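Local coordinates for alginate lyase (Chitinophaga sp. MD30, PDB 6KCW), which depolymerises alginate by beta-elimination, as a bacterial polysaccharide lyase of family 36 with a concanavalin-like beta-sandwich fold, at residues 170-173 and 177-180; 134-139 and 145-150; 114-119 and 195-200; 82-87 and 213-218. All coordinates share one frame; numbering follows the deposited sequence.

Contact 1 of 4, residues 170-173 and 177-180; sequences KSNT and RDGR
Lys170 and Arg180 face each other as an antiparallel hydrogen-bonded pair: Lys170 N reaches Arg180 O at 2.9 Å, and the return bond from Arg180 N to Lys170 O is also 2.9 Å. Just beyond this pair the packing is tight. Gly179 CA lies 3.2 Å from Lys170 O and gives a CA-H...O contact to Ser171 O; a CB in the position a side chain would take would run into Lys170 O. Asp178 then spans the turn with both oxygens, each approached on its syn side: OD1 accepts Thr173 N at 2.8 Å, while OD2 accepts Thr173 OG1 at 2.7 Å. Its CG sits between the backbone N and carbonyl carbon (chi1 54°), which turns the carboxylate back to Thr173. Asn172 CB packs 3.2 Å from Asp178 OD1, but its amide leaves to bond Thr198 N through OD1. The Lys170 and Arg180 side chains make the looser, partly solvent-exposed side. Lys170 CB touches Arg180 CB at 3.7 Å. Beyond that the chains diverge, the Arg180 guanidinium going to a salt bridge with Asp192. This is a beta-hairpin, its connecting loop fastened by an Asp carboxylate, joining strands 162-170 and 179-185 of the larger sheet.

Contact 2 of 4, residues 134-139 and 145-150; sequences IYHKDQ and DTFGKS
A single antiparallel bridge, Ile134 with Asp145, ties the end of strand 128-135 to the loop that follows it. Ile134 N donates to Asp145 O and Asp145 N to Ile134 O, both at 2.7 Å. Next to the bridge stands a buried His-carboxylate bond: His136 NE2 donates to Asp145 OD2 at 2.7 Å, nearly straight at 161°. The oxygen lies in the plane of the imidazole and is used on its anti side, with ring and carboxylate only 20° from coplanar. Asp145 reaches it with CG anti to its backbone N (chi1 -169°), while OD1 accepts Phe147 N at 2.9 Å from above the carboxylate plane, forming an Asx turn.

Phe147, in the type I' turn from Thr146 to Lys149, turns its ring back to the His136-Asp145 pair. Phe147 CZ comes 3.4 Å from His136 NE2, the rings are tilted only slightly against each other but displaced so that they hardly overlap, and Asp145 OD2 sits over one face of the phenyl near its rim. Ile134 CB meets the edge of the same ring at Phe147 CE1, 4.0 Å away. Gln139 CB packs on Asp145 CB at 3.8 Å, and its amide oxygen bonds Gly108 N. A phenylalanine in place of His136 would probably leave Asp145 OD2 without its donor and the carboxylate less firmly fixed in rotation. With each oxygen engaged by a different N-H, the carboxylate is held against turning, so this one residue joins strand end, imidazole and following turn through both backbone and side chain.

Contact 3 of 4, residues 114-119 and 195-200; sequences GTLRMM and IRWTTN. With PO4 (phosphate ion), chain B.
Apolar packing carries the meeting of Trp197 with Leu116. The outer corner of the six-membered indole ring does the touching: CH2 of Trp197 lies 3.8 Å from Leu116 CB and 4.0 Å from Leu116 CG. Trp197 CG stands beside its backbone N (chi1 -63°), and from there the indole reaches in to strand 113-122. Over one face of the indole, toward the rim, sits the methyl CG2 of Ile195.

The polar neighbour at the ring is a backbone carbonyl, with no hydrogen bond between the segments: Thr115 O lies at the indole edge near its plane, 3.7 Å from Trp197 CZ3. The opposite end of the indole is polar, NE1 making weak hydrogen bonds to Lys170 O and Arg180 O.

A hydrogen bond to a bound anion belongs to Arg117, whose NH1 bonds His212 ND1. As modelled, Arg117 NH2 donates to phosphate O1 at 3.2 Å, in the guanidinium plane, and Lys91 and Tyr133 also bond the ion. The phosphate, probably from the crystallisation liquor, runs into Tyr135 OH, so its exact placement is doubtful; such a basic spot is still consistent with binding a polyanionic substrate.

Leu116 and Trp197 lie between the two sheets of the sandwich: Leu116 also touches Val167 and Ile169 of strand 162-170 and Ala181 and Ile183 of strand 179-185, and Trp197 rests on Ile134 of strand 128-135.

Contact 4 of 4, residues 82-87 and 213-218; sequences SQFDWS and TFRGGS
Asp85 O is gripped by both terminal nitrogens of Arg215, NH1 at 2.7 Å and NH2 at 2.9 Å, a forked bond to one carbonyl oxygen. Asp85 lies in the loop that crosses from strand 71-80 of one sheet of the beta-sandwich to strand 89-92 of the other, and Arg215 stands at the end of strand 206-215. NH1 approaches almost along the C=O axis (170° at the oxygen); NH2 comes in the carbonyl plane, on a lone pair. Both bonds are bent at the hydrogen, because both N-H groups of one guanidinium turn in to the same oxygen. A third, weak bond runs from Arg215 NH1 to Trp86 O at 3.2 Å, in the guanidinium plane; that oxygen also accepts from Trp120 NE1.

The reach comes from a chain extended from CG to NE, which carries the guanidinium across to the loop. Phe84 lies beneath it: Arg215 NH2 stands over one face of the phenyl ring, 3.9 Å from Phe84 CZ, with ring and guanidinium planes 29° apart. The Asp85 carboxylate takes no part: Asp85 OD2 bonds Ser224 OG and stays 5.0 Å from Arg215 NH2. A leucine in place of Arg215 would probably leave Asp85 O without its two donors and the loop less firmly held to the strand end. Ser87 sends its hydroxyl to Gln223 O, and its CB completes the contact, 3.4 Å from Arg215 NH1.

From the N terminus, residues 82-87 open contact 4, 114-119 open contact 3, contact 2 opens and closes within 134-150, and contact 1 does the same within 170-180. Residues 195-200 then close contact 3, and 213-218 close contact 4. Contacts 2 and 1 are thus short loops in series, both enclosed by contact 3, which is itself enclosed by contact 4; none cross. Contacts 1, 2 and 3 gather at one end of the sandwich: residues 195-200 bond Asn172 and form a salt bridge from Arg196 to Asp138, joining the hairpin of one sheet to the turn that follows strand 128-135 of the other. Contact 4 lies on the opposite side of the chain's centre from contacts 1 and 3.

Contact 1 of 4, residues 170-173 and 177-180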
loop_
_atom_site.group_PDB
_atom_site.type_symbol
_atom_site.label_atom_id
_atom_site.label_comp_id
_atom_site.label_asym_id
_atom_site.label_seq_id
_atom_site.Cartn_x
_atom_site.Cartn_y
_atom_site.Cartn_z
ATOM N N LYS A 170 -2.895 13.043 -5.769
ATOM C CA LYS A 170 -3.774 14.070 -6.311
ATOM C C LYS A 170 -4.281 13.602 -7.665
ATOM O O LYS A 170 -3.484 13.200 -8.520
ATOM C CB LYS A 170 -3.033 15.400 -6.436
ATOM C CG LYS A 170 -3.827 16.553 -7.012
ATOM C CD LYS A 170 -2.838 17.630 -7.436
ATOM C CE LYS A 170 -3.389 19.027 -7.228
ATOM N NZ LYS A 170 -4.068 19.547 -8.437
ATOM N N SER A 171 -5.601 13.635 -7.849
ATOM C CA SER A 171 -6.195 13.324 -9.143
ATOM C C SER A 171 -5.677 14.258 -10.234
ATOM O O SER A 171 -5.345 15.424 -9.985
ATOM C CB SER A 171 -7.713 13.442 -9.067
ATOM O OG SER A 171 -8.199 12.755 -7.943
ATOM N N ASN A 172 -5.624 13.735 -11.460
ATOM C CA ASN A 172 -5.421 14.582 -12.621
ATOM C C ASN A 172 -6.795 14.988 -13.145
ATOM O O ASN A 172 -7.826 14.593 -12.597
ATOM C CB ASN A 172 -4.554 13.880 -13.667
ATOM C CG ASN A 172 -5.316 12.811 -14.467
ATOM O OD1 ASN A 172 -5.506 11.676 -14.007
ATOM N ND2 ASN A 172 -5.732 13.166 -15.679
ATOM N N THR A 173 -6.819 15.834 -14.171
ATOM C CA THR A 173 -8.051 16.221 -14.845
ATOM C C THR A 173 -7.925 15.909 -16.330
ATOM O O THR A 173 -6.871 16.147 -16.928
ATOM C CB THR A 173 -8.347 17.716 -14.690
ATOM O OG1 THR A 173 -7.360 18.459 -15.411
ATOM C CG2 THR A 173 -8.302 18.140 -13.257
ATOM N N ARG A 177 -1.595 16.101 -17.375
ATOM C CA ARG A 177 -0.640 15.534 -16.424
ATOM C C ARG A 177 -0.532 16.421 -15.192
ATOM O O ARG A 177 0.544 16.877 -14.824
ATOM C CB ARG A 177 0.721 15.349 -17.089
ATOM C CG ARG A 177 1.674 14.384 -16.386
ATOM C CD ARG A 177 3.128 14.764 -16.660
ATOM N NE ARG A 177 4.069 13.929 -15.914
ATOM C CZ ARG A 177 5.176 14.393 -15.333
ATOM N NH1 ARG A 177 5.473 15.686 -15.403
ATOM N NH2 ARG A 177 5.982 13.571 -14.670
ATOM N N ASP A 178 -1.665 16.694 -14.552
ATOM C CA ASP A 178 -1.709 17.591 -13.409
ATOM C C ASP A 178 -1.997 16.860 -12.101
ATOM O O ASP A 178 -2.213 17.510 -11.074
ATOM C CB ASP A 178 -2.728 18.712 -13.657
ATOM C CG ASP A 178 -4.109 18.196 -14.025
ATOM O OD1 ASP A 178 -4.257 16.984 -14.318
ATOM O OD2 ASP A 178 -5.052 19.022 -14.036
ATOM N N GLY A 179 -1.970 15.531 -12.097
ATOM C CA GLY A 179 -2.089 14.779 -10.866
ATOM C C GLY A 179 -0.779 14.759 -10.101
ATOM O O GLY A 179 0.169 15.481 -10.409
ATOM N N ARG A 180 -0.725 13.901 -9.086
ATOM C CA ARG A 180 0.478 13.807 -8.271
ATOM C C ARG A 180 0.529 12.452 -7.583
ATOM O O ARG A 180 -0.489 11.973 -7.080
ATOM C CB ARG A 180 0.522 14.917 -7.208
ATOM C CG ARG A 180 1.908 15.195 -6.669
ATOM C CD ARG A 180 2.605 16.303 -7.491
ATOM N NE ARG A 180 3.793 16.788 -6.787
ATOM C CZ ARG A 180 3.863 17.941 -6.126
ATOM N NH1 ARG A 180 2.817 18.757 -6.096
ATOM N NH2 ARG A 180 4.991 18.291 -5.517
#

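Contact 2 of 4, residues 134-139 and 145-150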
loop_
_atom_site.group_PDB
_atom_site.type_symbol
_atom_site.label_atom_id
_atom_site.label_comp_id
_atom_site.label_asym_id
_atom_site.label_seq_id
_atom_site.Cartn_x
_atom_site.Cartn_y
_atom_site.Cartn_z
ATOM N N ILE A 134 3.250 1.881 -8.989
ATOM C CA ILE A 134 2.148 2.731 -9.417
ATOM C C ILE A 134 1.599 2.208 -10.741
ATOM O O ILE A 134 2.343 2.051 -11.715
ATOM C CB ILE A 134 2.592 4.197 -9.552
ATOM C CG1 ILE A 134 3.436 4.612 -8.350
ATOM C CG2 ILE A 134 1.398 5.113 -9.598
ATOM C CD1 ILE A 134 2.743 4.384 -7.054
ATOM N N TYR A 135 0.306 1.903 -10.764
ATOM C CA TYR A 135 -0.421 1.788 -12.018
ATOM C C TYR A 135 -1.002 3.164 -12.300
ATOM O O TYR A 135 -1.525 3.818 -11.391
ATOM C CB TYR A 135 -1.526 0.722 -11.953
ATOM C CG TYR A 135 -1.024 -0.709 -11.818
ATOM C CD1 TYR A 135 -0.576 -1.187 -10.599
ATOM C CD2 TYR A 135 -1.026 -1.591 -12.903
ATOM C CE1 TYR A 135 -0.118 -2.484 -10.450
ATOM C CE2 TYR A 135 -0.564 -2.905 -12.765
ATOM C CZ TYR A 135 -0.107 -3.342 -11.527
ATOM O OH TYR A 135 0.364 -4.634 -11.331
ATOM N N HIS A 136 -0.857 3.624 -13.540
ATOM C CA HIS A 136 -1.388 4.915 -13.955
ATOM C C HIS A 136 -1.508 4.923 -15.477
ATOM O O HIS A 136 -1.172 3.948 -16.160
ATOM C CB HIS A 136 -0.510 6.054 -13.462
ATOM C CG HIS A 136 0.910 5.939 -13.908
ATOM N ND1 HIS A 136 1.466 6.783 -14.845
ATOM C CD2 HIS A 136 1.890 5.076 -13.550
ATOM C CE1 HIS A 136 2.729 6.446 -15.042
ATOM N NE2 HIS A 136 3.011 5.414 -14.270
ATOM N N LYS A 137 -1.996 6.051 -16.001
ATOM C CA LYS A 137 -2.362 6.123 -17.406
ATOM C C LYS A 137 -1.165 5.897 -18.314
ATOM O O LYS A 137 -1.320 5.395 -19.435
ATOM C CB LYS A 137 -3.001 7.478 -17.703
ATOM C CG LYS A 137 -3.263 7.720 -19.168
ATOM C CD LYS A 137 -4.450 6.934 -19.638
ATOM C CE LYS A 137 -4.558 6.994 -21.132
ATOM N NZ LYS A 137 -3.489 6.112 -21.707
ATOM N N ASP A 138 0.033 6.242 -17.849
ATOM C CA ASP A 138 1.208 6.258 -18.712
ATOM C C ASP A 138 2.304 5.321 -18.219
ATOM O O ASP A 138 3.467 5.490 -18.607
ATOM C CB ASP A 138 1.751 7.683 -18.849
ATOM C CG ASP A 138 0.724 8.647 -19.418
ATOM O OD1 ASP A 138 0.390 8.510 -20.613
ATOM O OD2 ASP A 138 0.264 9.545 -18.672
ATOM N N GLN A 139 1.968 4.339 -17.377
ATOM C CA GLN A 139 2.971 3.382 -16.942
ATOM C C GLN A 139 3.628 2.736 -18.160
ATOM O O GLN A 139 2.957 2.482 -19.173
ATOM C CB GLN A 139 2.352 2.313 -16.033
ATOM C CG GLN A 139 1.309 1.441 -16.702
ATOM C CD GLN A 139 0.511 0.625 -15.712
ATOM O OE1 GLN A 139 -0.570 1.029 -15.285
ATOM N NE2 GLN A 139 1.038 -0.537 -15.343
ATOM N N ASP A 145 4.521 0.493 -12.251
ATOM C CA ASP A 145 5.580 1.439 -12.550
ATOM C C ASP A 145 6.265 1.814 -11.241
ATOM O O ASP A 145 5.601 2.268 -10.302
ATOM C CB ASP A 145 4.968 2.656 -13.252
ATOM C CG ASP A 145 5.994 3.584 -13.845
ATOM O OD1 ASP A 145 7.204 3.375 -13.622
ATOM O OD2 ASP A 145 5.575 4.549 -14.533
ATOM N N THR A 146 7.577 1.585 -11.154
ATOM C CA THR A 146 8.338 2.019 -9.988
ATOM C C THR A 146 8.921 3.408 -10.147
ATOM O O THR A 146 9.462 3.943 -9.170
ATOM C CB THR A 146 9.501 1.070 -9.681
ATOM O OG1 THR A 146 10.457 1.129 -10.753
ATOM C CG2 THR A 146 9.005 -0.366 -9.468
ATOM N N PHE A 147 8.851 3.979 -11.352
ATOM C CA PHE A 147 9.526 5.226 -11.706
ATOM C C PHE A 147 11.025 5.148 -11.467
ATOM O O PHE A 147 11.691 6.175 -11.314
ATOM C CB PHE A 147 8.917 6.414 -10.960
ATOM C CG PHE A 147 7.572 6.813 -11.485
ATOM C CD1 PHE A 147 6.423 6.143 -11.078
ATOM C CD2 PHE A 147 7.452 7.843 -12.401
ATOM C CE1 PHE A 147 5.175 6.498 -11.572
ATOM C CE2 PHE A 147 6.210 8.205 -12.898
ATOM C CZ PHE A 147 5.068 7.524 -12.483
ATOM N N GLY A 148 11.567 3.933 -11.458
ATOM C CA GLY A 148 12.968 3.738 -11.162
ATOM C C GLY A 148 13.402 4.099 -9.758
ATOM O O GLY A 148 14.600 4.255 -9.528
ATOM N N LYS A 149 12.478 4.221 -8.802
ATOM C CA LYS A 149 12.813 4.791 -7.496
ATOM C C LYS A 149 12.931 3.714 -6.420
ATOM O O LYS A 149 12.249 2.686 -6.457
ATOM C CB LYS A 149 11.771 5.828 -7.065
ATOM C CG LYS A 149 11.428 6.859 -8.140
ATOM C CD LYS A 149 12.667 7.660 -8.522
ATOM C CE LYS A 149 12.321 8.965 -9.236
ATOM N NZ LYS A 149 13.529 9.829 -9.410
ATOM N N SER A 150 13.803 3.966 -5.445
ATOM C CA SER A 150 13.965 3.020 -4.350
ATOM C C SER A 150 14.411 3.742 -3.091
ATOM O O SER A 150 15.029 4.807 -3.147
ATOM C CB SER A 150 14.967 1.913 -4.700
ATOM O OG SER A 150 16.274 2.428 -4.842
#

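Contact 3 of 4, residues 114-119 and 195-200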
loop_
_atom_site.group_PDB
_atom_site.type_symbol
_atom_site.label_atom_id
_atom_site.label_comp_id
_atom_site.label_asym_id
_atom_site.label_seq_id
_atom_site.Cartn_x
_atom_site.Cartn_y
_atom_site.Cartn_z
ATOM N N GLY A 114 -6.054 3.651 -11.598
ATOM C CA GLY A 114 -4.717 3.232 -11.215
ATOM C C GLY A 114 -4.651 3.072 -9.714
ATOM O O GLY A 114 -5.659 3.202 -9.017
ATOM N N THR A 115 -3.447 2.768 -9.219
ATOM C CA THR A 115 -3.188 2.715 -7.780
ATOM C C THR A 115 -1.828 3.312 -7.450
ATOM O O THR A 115 -0.897 3.286 -8.260
ATOM C CB THR A 115 -3.207 1.297 -7.199
ATOM O OG1 THR A 115 -2.370 0.444 -7.993
ATOM C CG2 THR A 115 -4.622 0.759 -7.104
ATOM N N LEU A 116 -1.725 3.831 -6.223
ATOM C CA LEU A 116 -0.467 4.236 -5.611
ATOM C C LEU A 116 -0.274 3.276 -4.437
ATOM O O LEU A 116 -0.928 3.420 -3.402
ATOM C CB LEU A 116 -0.523 5.701 -5.172
ATOM C CG LEU A 116 0.728 6.580 -4.985
ATOM C CD1 LEU A 116 0.337 7.976 -4.516
ATOM C CD2 LEU A 116 1.726 5.949 -4.008
ATOM N N ARG A 117 0.590 2.276 -4.608
ATOM C CA ARG A 117 0.970 1.374 -3.523
ATOM C C ARG A 117 2.489 1.338 -3.418
ATOM O O ARG A 117 3.206 1.993 -4.184
ATOM C CB ARG A 117 0.414 -0.049 -3.724
ATOM C CG ARG A 117 -1.101 -0.119 -3.719
ATOM C CD ARG A 117 -1.619 -1.502 -4.144
ATOM N NE ARG A 117 -0.991 -1.975 -5.369
ATOM C CZ ARG A 117 -1.087 -3.220 -5.823
ATOM N NH1 ARG A 117 -1.795 -4.129 -5.165
ATOM N NH2 ARG A 117 -0.469 -3.560 -6.941
ATOM N N MET A 118 2.980 0.560 -2.450
ATOM C CA MET A 118 4.406 0.461 -2.181
ATOM C C MET A 118 4.786 -1.000 -1.998
ATOM O O MET A 118 3.993 -1.805 -1.498
ATOM C CB MET A 118 4.817 1.277 -0.926
ATOM C CG MET A 118 6.337 1.382 -0.712
ATOM S SD MET A 118 6.844 2.399 0.699
ATOM C CE MET A 118 6.266 1.374 2.070
ATOM N N MET A 119 6.011 -1.331 -2.404
ATOM C CA MET A 119 6.530 -2.684 -2.286
ATOM C C MET A 119 7.873 -2.674 -1.575
ATOM O O MET A 119 8.567 -1.657 -1.526
ATOM C CB MET A 119 6.721 -3.353 -3.649
ATOM C CG MET A 119 5.467 -3.557 -4.445
ATOM S SD MET A 119 5.861 -4.521 -5.916
ATOM C CE MET A 119 6.517 -6.060 -5.270
ATOM N N ILE A 195 1.805 13.434 -12.492
ATOM C CA ILE A 195 1.375 12.165 -13.064
ATOM C C ILE A 195 0.004 12.351 -13.687
ATOM O O ILE A 195 -0.756 13.244 -13.308
ATOM C CB ILE A 195 1.358 11.060 -11.977
ATOM C CG1 ILE A 195 1.387 9.665 -12.593
ATOM C CG2 ILE A 195 0.140 11.209 -11.096
ATOM C CD1 ILE A 195 1.316 8.543 -11.561
ATOM N N ARG A 196 -0.310 11.502 -14.660
ATOM C CA ARG A 196 -1.649 11.369 -15.210
ATOM C C ARG A 196 -2.192 10.034 -14.727
ATOM O O ARG A 196 -1.596 8.989 -15.005
ATOM C CB ARG A 196 -1.604 11.460 -16.736
ATOM C CG ARG A 196 -2.914 11.194 -17.477
ATOM C CD ARG A 196 -2.843 11.751 -18.896
ATOM N NE ARG A 196 -1.740 11.175 -19.660
ATOM C CZ ARG A 196 -1.605 11.276 -20.985
ATOM N NH1 ARG A 196 -2.506 11.936 -21.718
ATOM N NH2 ARG A 196 -0.571 10.699 -21.588
ATOM N N TRP A 197 -3.281 10.074 -13.951
ATOM C CA TRP A 197 -3.912 8.855 -13.455
ATOM C C TRP A 197 -4.932 8.301 -14.433
ATOM O O TRP A 197 -4.977 7.088 -14.665
ATOM C CB TRP A 197 -4.624 9.097 -12.122
ATOM C CG TRP A 197 -3.725 9.491 -11.016
ATOM C CD1 TRP A 197 -3.579 10.729 -10.504
ATOM C CD2 TRP A 197 -2.847 8.633 -10.273
ATOM N NE1 TRP A 197 -2.659 10.710 -9.489
ATOM C CE2 TRP A 197 -2.196 9.432 -9.324
ATOM C CE3 TRP A 197 -2.555 7.265 -10.322
ATOM C CZ2 TRP A 197 -1.259 8.919 -8.422
ATOM C CZ3 TRP A 197 -1.629 6.756 -9.437
ATOM C CH2 TRP A 197 -0.987 7.583 -8.497
ATOM N N THR A 198 -5.762 9.178 -14.991
ATOM C CA THR A 198 -6.920 8.786 -15.774
ATOM C C THR A 198 -7.050 9.716 -16.972
ATOM O O THR A 198 -6.574 10.859 -16.951
ATOM C CB THR A 198 -8.199 8.853 -14.922
ATOM O OG1 THR A 198 -8.365 10.184 -14.424
ATOM C CG2 THR A 198 -8.111 7.916 -13.720
ATOM N N THR A 199 -7.699 9.216 -18.034
ATOM C CA THR A 199 -8.220 10.098 -19.067
ATOM C C THR A 199 -9.742 10.158 -19.079
ATOM O O THR A 199 -10.307 11.021 -19.763
ATOM C CB THR A 199 -7.695 9.701 -20.457
ATOM O OG1 THR A 199 -7.744 8.280 -20.619
ATOM C CG2 THR A 199 -6.253 10.185 -20.635
ATOM N N ASN A 200 -10.407 9.297 -18.312
ATOM C CA ASN A 200 -11.854 9.327 -18.120
ATOM C C ASN A 200 -12.161 10.057 -16.815
ATOM O O ASN A 200 -11.860 9.541 -15.732
ATOM C CB ASN A 200 -12.408 7.906 -18.082
ATOM C CG ASN A 200 -13.875 7.857 -17.699
ATOM O OD1 ASN A 200 -14.632 8.794 -17.935
ATOM N ND2 ASN A 200 -14.287 6.743 -17.094
HETATM P P PO4 B . 0.525 -6.675 -9.485
HETATM O O1 PO4 B . -0.439 -6.476 -8.343
HETATM O O2 PO4 B . 0.038 -7.818 -10.350
HETATM O O3 PO4 B . 1.890 -7.083 -8.981
HETATM O O4 PO4 B . 0.581 -5.400 -10.341
#

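Contact 4 of 4, residues 82-87 and 213-218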
loop_
_atom_site.group_PDB
_atom_site.type_symbol
_atom_site.label_atom_id
_atom_site.label_comp_id
_atom_site.label_asym_id
_atom_site.label_seq_id
_atom_site.Cartn_x
_atom_site.Cartn_y
_atom_site.Cartn_z
ATOM N N SER A 82 11.885 -9.416 12.896
ATOM C CA SER A 82 13.313 -9.589 13.136
ATOM C C SER A 82 13.930 -10.582 12.161
ATOM O O SER A 82 15.019 -10.344 11.626
ATOM C CB SER A 82 13.536 -10.045 14.580
ATOM O OG SER A 82 14.890 -9.889 14.954
ATOM N N GLN A 83 13.263 -11.710 11.934
ATOM C CA GLN A 83 13.713 -12.714 10.977
ATOM C C GLN A 83 12.807 -12.768 9.761
ATOM O O GLN A 83 12.500 -13.845 9.254
ATOM C CB GLN A 83 13.779 -14.100 11.611
ATOM C CG GLN A 83 14.969 -14.324 12.494
ATOM C CD GLN A 83 14.574 -14.291 13.932
ATOM O OE1 GLN A 83 13.804 -15.139 14.396
ATOM N NE2 GLN A 83 15.074 -13.296 14.659
ATOM N N PHE A 84 12.343 -11.613 9.300
ATOM C CA PHE A 84 11.522 -11.589 8.103
ATOM C C PHE A 84 12.304 -12.178 6.933
ATOM O O PHE A 84 13.504 -11.940 6.783
ATOM C CB PHE A 84 11.083 -10.160 7.801
ATOM C CG PHE A 84 10.074 -10.060 6.701
ATOM C CD1 PHE A 84 8.724 -10.152 6.981
ATOM C CD2 PHE A 84 10.477 -9.872 5.384
ATOM C CE1 PHE A 84 7.788 -10.062 5.973
ATOM C CE2 PHE A 84 9.551 -9.774 4.372
ATOM C CZ PHE A 84 8.199 -9.871 4.663
ATOM N N ASP A 85 11.633 -12.976 6.117
ATOM C CA ASP A 85 12.268 -13.591 4.955
ATOM C C ASP A 85 11.941 -12.720 3.752
ATOM O O ASP A 85 10.826 -12.762 3.222
ATOM C CB ASP A 85 11.805 -15.035 4.763
ATOM C CG ASP A 85 12.471 -15.715 3.566
ATOM O OD1 ASP A 85 13.491 -15.189 3.048
ATOM O OD2 ASP A 85 11.968 -16.778 3.141
ATOM N N TRP A 86 12.928 -11.934 3.319
ATOM C CA TRP A 86 12.712 -10.994 2.223
ATOM C C TRP A 86 12.095 -11.681 1.014
ATOM O O TRP A 86 11.116 -11.193 0.440
ATOM C CB TRP A 86 14.031 -10.342 1.819
ATOM C CG TRP A 86 14.669 -9.447 2.830
ATOM C CD1 TRP A 86 15.965 -9.490 3.244
ATOM C CD2 TRP A 86 14.065 -8.339 3.511
ATOM N NE1 TRP A 86 16.205 -8.491 4.141
ATOM C CE2 TRP A 86 15.055 -7.767 4.327
ATOM C CE3 TRP A 86 12.783 -7.775 3.509
ATOM C CZ2 TRP A 86 14.807 -6.658 5.141
ATOM C CZ3 TRP A 86 12.535 -6.683 4.317
ATOM C CH2 TRP A 86 13.542 -6.134 5.124
ATOM N N SER A 87 12.663 -12.819 0.620
ATOM C CA SER A 87 12.261 -13.570 -0.579
ATOM C C SER A 87 12.342 -12.619 -1.776
ATOM O O SER A 87 13.342 -11.900 -1.901
ATOM C CB SER A 87 10.912 -14.225 -0.345
ATOM O OG SER A 87 10.535 -14.930 -1.491
ATOM N N THR A 213 -0.888 -6.347 2.114
ATOM C CA THR A 213 0.283 -7.022 2.674
ATOM C C THR A 213 0.299 -8.431 2.102
ATOM O O THR A 213 -0.366 -9.323 2.637
ATOM C CB THR A 213 0.251 -7.067 4.190
ATOM O OG1 THR A 213 -0.026 -5.758 4.709
ATOM C CG2 THR A 213 1.597 -7.550 4.726
ATOM N N PHE A 214 1.044 -8.631 1.015
ATOM C CA PHE A 214 1.120 -9.949 0.400
ATOM C C PHE A 214 2.391 -10.059 -0.429
ATOM O O PHE A 214 2.978 -9.055 -0.848
ATOM C CB PHE A 214 -0.120 -10.238 -0.448
ATOM C CG PHE A 214 -0.248 -9.385 -1.688
ATOM C CD1 PHE A 214 -0.830 -8.123 -1.629
ATOM C CD2 PHE A 214 0.167 -9.875 -2.930
ATOM C CE1 PHE A 214 -0.982 -7.362 -2.782
ATOM C CE2 PHE A 214 0.030 -9.119 -4.081
ATOM C CZ PHE A 214 -0.547 -7.860 -4.010
ATOM N N ARG A 215 2.825 -11.300 -0.629
ATOM C CA ARG A 215 3.980 -11.599 -1.459
ATOM C C ARG A 215 3.557 -11.737 -2.920
ATOM O O ARG A 215 2.472 -12.241 -3.224
ATOM C CB ARG A 215 4.672 -12.880 -0.994
ATOM C CG ARG A 215 5.284 -12.811 0.390
ATOM C CD ARG A 215 6.239 -13.976 0.613
ATOM N NE ARG A 215 6.686 -14.051 1.993
ATOM C CZ ARG A 215 7.799 -13.490 2.464
ATOM N NH1 ARG A 215 8.609 -12.805 1.663
ATOM N NH2 ARG A 215 8.105 -13.621 3.742
ATOM N N GLY A 216 4.421 -11.287 -3.821
ATOM C CA GLY A 216 4.131 -11.333 -5.236
ATOM C C GLY A 216 3.866 -9.961 -5.824
ATOM O O GLY A 216 3.653 -9.007 -5.085
ATOM N N GLY A 217 3.895 -9.843 -7.148
ATOM C CA GLY A 217 4.247 -10.942 -8.027
ATOM C C GLY A 217 3.132 -11.930 -8.268
ATOM O O GLY A 217 2.109 -11.918 -7.578
ATOM N N SER A 218 3.345 -12.807 -9.243
ATOM C CA SER A 218 2.315 -13.735 -9.665
ATOM C C SER A 218 2.767 -15.187 -9.723
ATOM O O SER A 218 1.907 -16.073 -9.779
ATOM C CB SER A 218 1.768 -13.320 -11.040
ATOM O OG SER A 218 0.974 -14.353 -11.589
#